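Local coordinates for protein glucosamine 6-phosphate N-acetyltransferase (Arabidopsis thaliana, PDB 3T90) that transfers the acetyl group of acetyl-CoA to D-glucosamine 6-phosphate, a step in the biosynthesis of UDP-N-acetylglucosamine, at residues G48-I53 against K113-Y118; I72-K75 against G81-G84. All coordinates share one frame; numbering follows the deposited sequence.

How the contacts relate
Contact 2 is nested along the chain inside the loop closed by contact 1, and the two centres lie about 8 Å apart. Backbone bonds join them on both flanks: Ile72 N probably hydrogen-bonds Asp50 O at 2.8 Å, and Tyr118 N probably does the same to Lys82 O at 2.9 Å. Strands 63-74 and 82-91, which form contact 2, lie in the sheet between strands 51-58 and 119-124, and contact 1 sits at the approaches to those two. Contact 1 is at the surface; contact 2 is buried and meets the substrate site, where Lys75 and Tyr118 probably bind substrate, as in related enzymes. Both contacts also touch the second subunit of the homodimer.

Contact 1: G48-I53 against K113-Y118; sequences GDDHVI and KSMGCY
Asp49 O is held by a hydrogen bond from His111 NE2, and from the 113-118 side the methyl of Met115 comes up beside it, CE standing 3.9 Å from Asp49 O. That methyl carries most of the contact. It presses on the side chain of Asp49, with Met115 CE 3.4 Å from Asp49 CB, and the sulfur follows just behind, Met115 SD lying 3.7 Å from the same CB. The two side chains cross at about a right angle, and the thioether lies against the aspartate's methylene, while the carboxylate is more distant, OD1 of Asp49 being 4.1 Å from Met115 SD. Met115 gets there by folding: CG sits opposite its own carbonyl carbon (chi1 -63°), and further bends at chi2 and chi3 swing the methyl across. Met115 follows helix 100-114, which ends in a Schellman motif at Gly116. In this GNAT fold that helix is the crossover of a beta-alpha-beta unit linking the parallel strands 82-91 and 119-124, and contact 1 ties its C-terminal end to the short 3-10 turn leading into strand 51-58. In that strand, Val52 also packs on Phe107, Leu108 and His111 of the helix. Asp50 brings OD1 to 4.2 Å from Met115 CE, a loose touch; the other oxygen, OD2, is in a salt bridge with Lys74 NZ.

Contact 2: I72-K75 against G81-G84; sequences IEKK and GKAG
Glu73 and Ala83 form an antiparallel hydrogen-bonded pair through two backbone bonds: Glu73 N to Ala83 O at 2.8 Å, almost straight at 173°, and Ala83 N to Glu73 O at 3.0 Å. Two residues on, just past the end of strand 63-74, Lys75 N bonds Gly81 O at 2.9 Å, ahead of the short helix 77-80 that joins the segments. On the Ala83 face, Lys75 NZ makes a salt bridge to Glu73 OE1 of 2.8 Å, meeting the syn side of the oxygen but 33° out of the carboxylate plane. The lysine chain is extended until its last bond turns (chi4 -70°), bringing the ammonium back to the Glu73 carboxylate, and on the way Lys75 CE brushes Ala83 CB at 3.9 Å. The same ammonium also bridges to Asp88 and Glu87 of the second subunit, while Glu73 OE2 is hydrogen-bonded to His85 NE2 and takes a weak bond from Lys75 NZ. Replacing Lys75 by alanine would take away the ammonium shared by Glu73 and the two acids of the second subunit, and is likely to leave three carboxylates gathered without that positive charge. The opposite face is lined by Ile72, Lys74 and Lys82. Here Ile72 CG2 rests on the aliphatic chain of Lys82, 3.8 Å from Lys82 CD, and the two lysines run side by side in the same direction, Lys74 CG 4.1 Å from Lys82 CG. Their ammonium groups stay apart: NZ of Lys74 is 6.2 Å from NZ of Lys82, the former in a salt bridge with Asp50, the latter weakly bonded to Met115 O. With carboxylates of both subunits converging on Lys75, this buried charged cluster joins the ends of the paired strands to the second subunit at a probable substrate site.

Contact 1: G48-I53 against K113-Y118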
loop_
_atom_site.group_PDB
_atom_site.type_symbol
_atom_site.label_atom_id
_atom_site.label_comp_id
_atom_site.label_asym_id
_atom_site.label_seq_id
_atom_site.Cartn_x
_atom_site.Cartn_y
_atom_site.Cartn_z
ATOM N N GLY A 48 10.849 10.049 4.900
ATOM C CA GLY A 48 11.583 10.670 3.826
ATOM C C GLY A 48 10.939 10.453 2.495
ATOM O O GLY A 48 9.718 10.530 2.350
ATOM N N ASP A 49 11.782 10.175 1.515
ATOM C CA ASP A 49 11.278 9.992 0.186
ATOM C C ASP A 49 10.398 8.736 -0.041
ATOM O O ASP A 49 9.801 8.587 -1.090
ATOM C CB ASP A 49 12.450 10.046 -0.826
ATOM C CG ASP A 49 12.832 11.497 -1.249
ATOM O OD1 ASP A 49 14.000 11.611 -1.673
ATOM O OD2 ASP A 49 12.019 12.497 -1.240
ATOM N N ASP A 50 10.333 7.865 0.925
ATOM C CA ASP A 50 9.481 6.669 0.831
ATOM C C ASP A 50 8.005 6.976 1.175
ATOM O O ASP A 50 7.157 6.105 1.073
ATOM C CB ASP A 50 10.002 5.589 1.753
ATOM C CG ASP A 50 11.321 5.006 1.256
ATOM O OD1 ASP A 50 11.384 4.738 0.054
ATOM O OD2 ASP A 50 12.241 4.863 2.100
ATOM N N HIS A 51 7.693 8.222 1.591
ATOM C CA HIS A 51 6.228 8.531 1.901
ATOM C C HIS A 51 6.032 10.033 1.698
ATOM O O HIS A 51 6.377 10.756 2.700
ATOM C CB HIS A 51 5.853 8.055 3.338
ATOM C CG HIS A 51 4.352 7.946 3.590
ATOM N ND1 HIS A 51 3.798 7.375 4.735
ATOM C CD2 HIS A 51 3.330 8.297 2.811
ATOM C CE1 HIS A 51 2.465 7.439 4.630
ATOM N NE2 HIS A 51 2.166 8.060 3.490
ATOM N N VAL A 52 5.456 10.423 0.527
ATOM C CA VAL A 52 5.284 11.819 -0.011
ATOM C C VAL A 52 3.762 12.171 -0.049
ATOM O O VAL A 52 2.941 11.339 -0.396
ATOM C CB VAL A 52 5.766 12.058 -1.538
ATOM C CG1 VAL A 52 5.139 13.375 -2.168
ATOM C CG2 VAL A 52 7.261 12.015 -1.706
ATOM N N ILE A 53 3.403 13.321 0.521
ATOM C CA ILE A 53 2.088 13.840 0.358
ATOM C C ILE A 53 2.134 15.098 -0.506
ATOM O O ILE A 53 2.857 16.057 -0.127
ATOM C CB ILE A 53 1.429 14.163 1.694
ATOM C CG1 ILE A 53 1.462 12.885 2.573
ATOM C CG2 ILE A 53 -0.001 14.736 1.446
ATOM C CD1 ILE A 53 0.781 13.062 3.913
ATOM N N LYS A 113 8.768 7.206 -10.181
ATOM C CA LYS A 113 9.646 6.826 -11.298
ATOM C C LYS A 113 11.052 7.245 -10.917
ATOM O O LYS A 113 12.036 6.450 -11.070
ATOM C CB LYS A 113 9.187 7.497 -12.557
ATOM C CG LYS A 113 10.068 6.993 -13.690
ATOM C CD LYS A 113 9.927 7.853 -14.908
ATOM C CE LYS A 113 8.643 7.817 -15.574
ATOM N NZ LYS A 113 8.993 8.463 -16.908
ATOM N N SER A 114 11.198 8.452 -10.361
ATOM C CA SER A 114 12.498 8.953 -9.945
ATOM C C SER A 114 13.159 8.142 -8.811
ATOM O O SER A 114 14.379 8.036 -8.749
ATOM C CB SER A 114 12.394 10.430 -9.546
ATOM O OG SER A 114 11.856 10.596 -8.257
ATOM N N MET A 115 12.353 7.542 -7.941
ATOM C CA MET A 115 12.861 6.683 -6.887
ATOM C C MET A 115 13.172 5.262 -7.333
ATOM O O MET A 115 13.537 4.424 -6.499
ATOM C CB MET A 115 11.816 6.635 -5.702
ATOM C CG MET A 115 11.630 7.997 -5.099
ATOM S SD MET A 115 13.075 8.539 -4.161
ATOM C CE MET A 115 13.014 7.354 -2.826
ATOM N N GLY A 116 12.946 4.990 -8.606
ATOM C CA GLY A 116 13.237 3.672 -9.144
ATOM C C GLY A 116 12.182 2.629 -8.867
ATOM O O GLY A 116 12.463 1.444 -8.927
ATOM N N CYS A 117 10.945 3.055 -8.693
ATOM C CA CYS A 117 9.870 2.048 -8.486
ATOM C C CYS A 117 9.582 1.359 -9.849
ATOM O O CYS A 117 9.743 1.998 -10.956
ATOM C CB CYS A 117 8.542 2.723 -8.108
ATOM S SG CYS A 117 8.557 3.416 -6.443
ATOM N N TYR A 118 9.141 0.099 -9.824
ATOM C CA TYR A 118 8.806 -0.560 -11.125
ATOM C C TYR A 118 7.313 -0.356 -11.497
ATOM O O TYR A 118 6.939 -0.577 -12.653
ATOM C CB TYR A 118 9.166 -2.060 -11.061
ATOM C CG TYR A 118 8.319 -2.892 -10.096
ATOM C CD1 TYR A 118 7.172 -3.512 -10.511
ATOM C CD2 TYR A 118 8.686 -2.986 -8.788
ATOM C CE1 TYR A 118 6.382 -4.277 -9.591
ATOM C CE2 TYR A 118 7.942 -3.702 -7.890
ATOM C CZ TYR A 118 6.816 -4.379 -8.294
ATOM O OH TYR A 118 6.037 -5.077 -7.356
#

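Contact 2: I72-K75 against G81-G84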
loop_
_atom_site.group_PDB
_atom_site.type_symbol
_atom_site.label_atom_id
_atom_site.label_comp_id
_atom_site.label_asym_id
_atom_site.label_seq_id
_atom_site.Cartn_x
_atom_site.Cartn_y
_atom_site.Cartn_z
ATOM N N ILE A 72 5.951 4.210 -0.591
ATOM C CA ILE A 72 6.772 3.277 -1.353
ATOM C C ILE A 72 7.028 2.059 -0.500
ATOM O O ILE A 72 7.479 2.119 0.681
ATOM C CB ILE A 72 8.072 3.971 -1.848
ATOM C CG1 ILE A 72 7.691 5.022 -2.883
ATOM C CG2 ILE A 72 8.957 2.985 -2.620
ATOM C CD1 ILE A 72 8.945 5.873 -3.431
ATOM N N GLU A 73 6.699 0.913 -1.102
ATOM C CA GLU A 73 6.827 -0.424 -0.460
ATOM C C GLU A 73 8.056 -1.125 -1.045
ATOM O O GLU A 73 8.072 -1.351 -2.263
ATOM C CB GLU A 73 5.617 -1.242 -0.817
ATOM C CG GLU A 73 5.707 -2.676 -0.139
ATOM C CD GLU A 73 4.800 -3.647 -0.821
ATOM O OE1 GLU A 73 4.908 -4.876 -0.616
ATOM O OE2 GLU A 73 3.947 -3.291 -1.657
ATOM N N LYS A 74 9.001 -1.488 -0.204
ATOM C CA LYS A 74 10.117 -2.336 -0.666
ATOM C C LYS A 74 9.718 -3.783 -0.645
ATOM O O LYS A 74 9.142 -4.259 0.330
ATOM C CB LYS A 74 11.287 -2.131 0.244
ATOM C CG LYS A 74 11.857 -0.675 0.135
ATOM C CD LYS A 74 13.046 -0.476 1.043
ATOM C CE LYS A 74 13.462 0.988 0.902
ATOM N NZ LYS A 74 12.716 1.822 1.932
ATOM N N LYS A 75 10.073 -4.513 -1.712
ATOM C CA LYS A 75 9.723 -5.934 -1.865
ATOM C C LYS A 75 10.933 -6.782 -2.098
ATOM O O LYS A 75 12.054 -6.199 -2.294
ATOM C CB LYS A 75 8.797 -6.086 -3.086
ATOM C CG LYS A 75 7.460 -5.352 -2.942
ATOM C CD LYS A 75 6.634 -5.679 -4.167
ATOM C CE LYS A 75 5.198 -5.150 -4.163
ATOM N NZ LYS A 75 4.342 -5.887 -3.150
ATOM N N GLY A 81 12.622 -5.010 -5.796
ATOM C CA GLY A 81 12.028 -3.785 -6.319
ATOM C C GLY A 81 11.224 -3.002 -5.308
ATOM O O GLY A 81 11.105 -3.375 -4.159
ATOM N N LYS A 82 10.649 -1.919 -5.834
ATOM C CA LYS A 82 9.866 -0.955 -5.040
ATOM C C LYS A 82 8.626 -0.615 -5.771
ATOM O O LYS A 82 8.646 -0.383 -7.003
ATOM C CB LYS A 82 10.673 0.346 -4.772
ATOM C CG LYS A 82 11.800 0.142 -3.846
ATOM C CD LYS A 82 12.318 1.498 -3.435
ATOM C CE LYS A 82 12.883 2.269 -4.554
ATOM N NZ LYS A 82 14.034 3.164 -3.951
ATOM N N ALA A 83 7.483 -0.661 -5.072
ATOM C CA ALA A 83 6.202 -0.280 -5.655
ATOM C C ALA A 83 5.635 0.917 -4.947
ATOM O O ALA A 83 5.548 0.898 -3.682
ATOM C CB ALA A 83 5.190 -1.466 -5.531
ATOM N N GLY A 84 5.049 1.833 -5.702
ATOM C CA GLY A 84 4.388 3.021 -5.101
ATOM C C GLY A 84 2.915 2.734 -4.923
ATOM O O GLY A 84 2.264 2.252 -5.839
#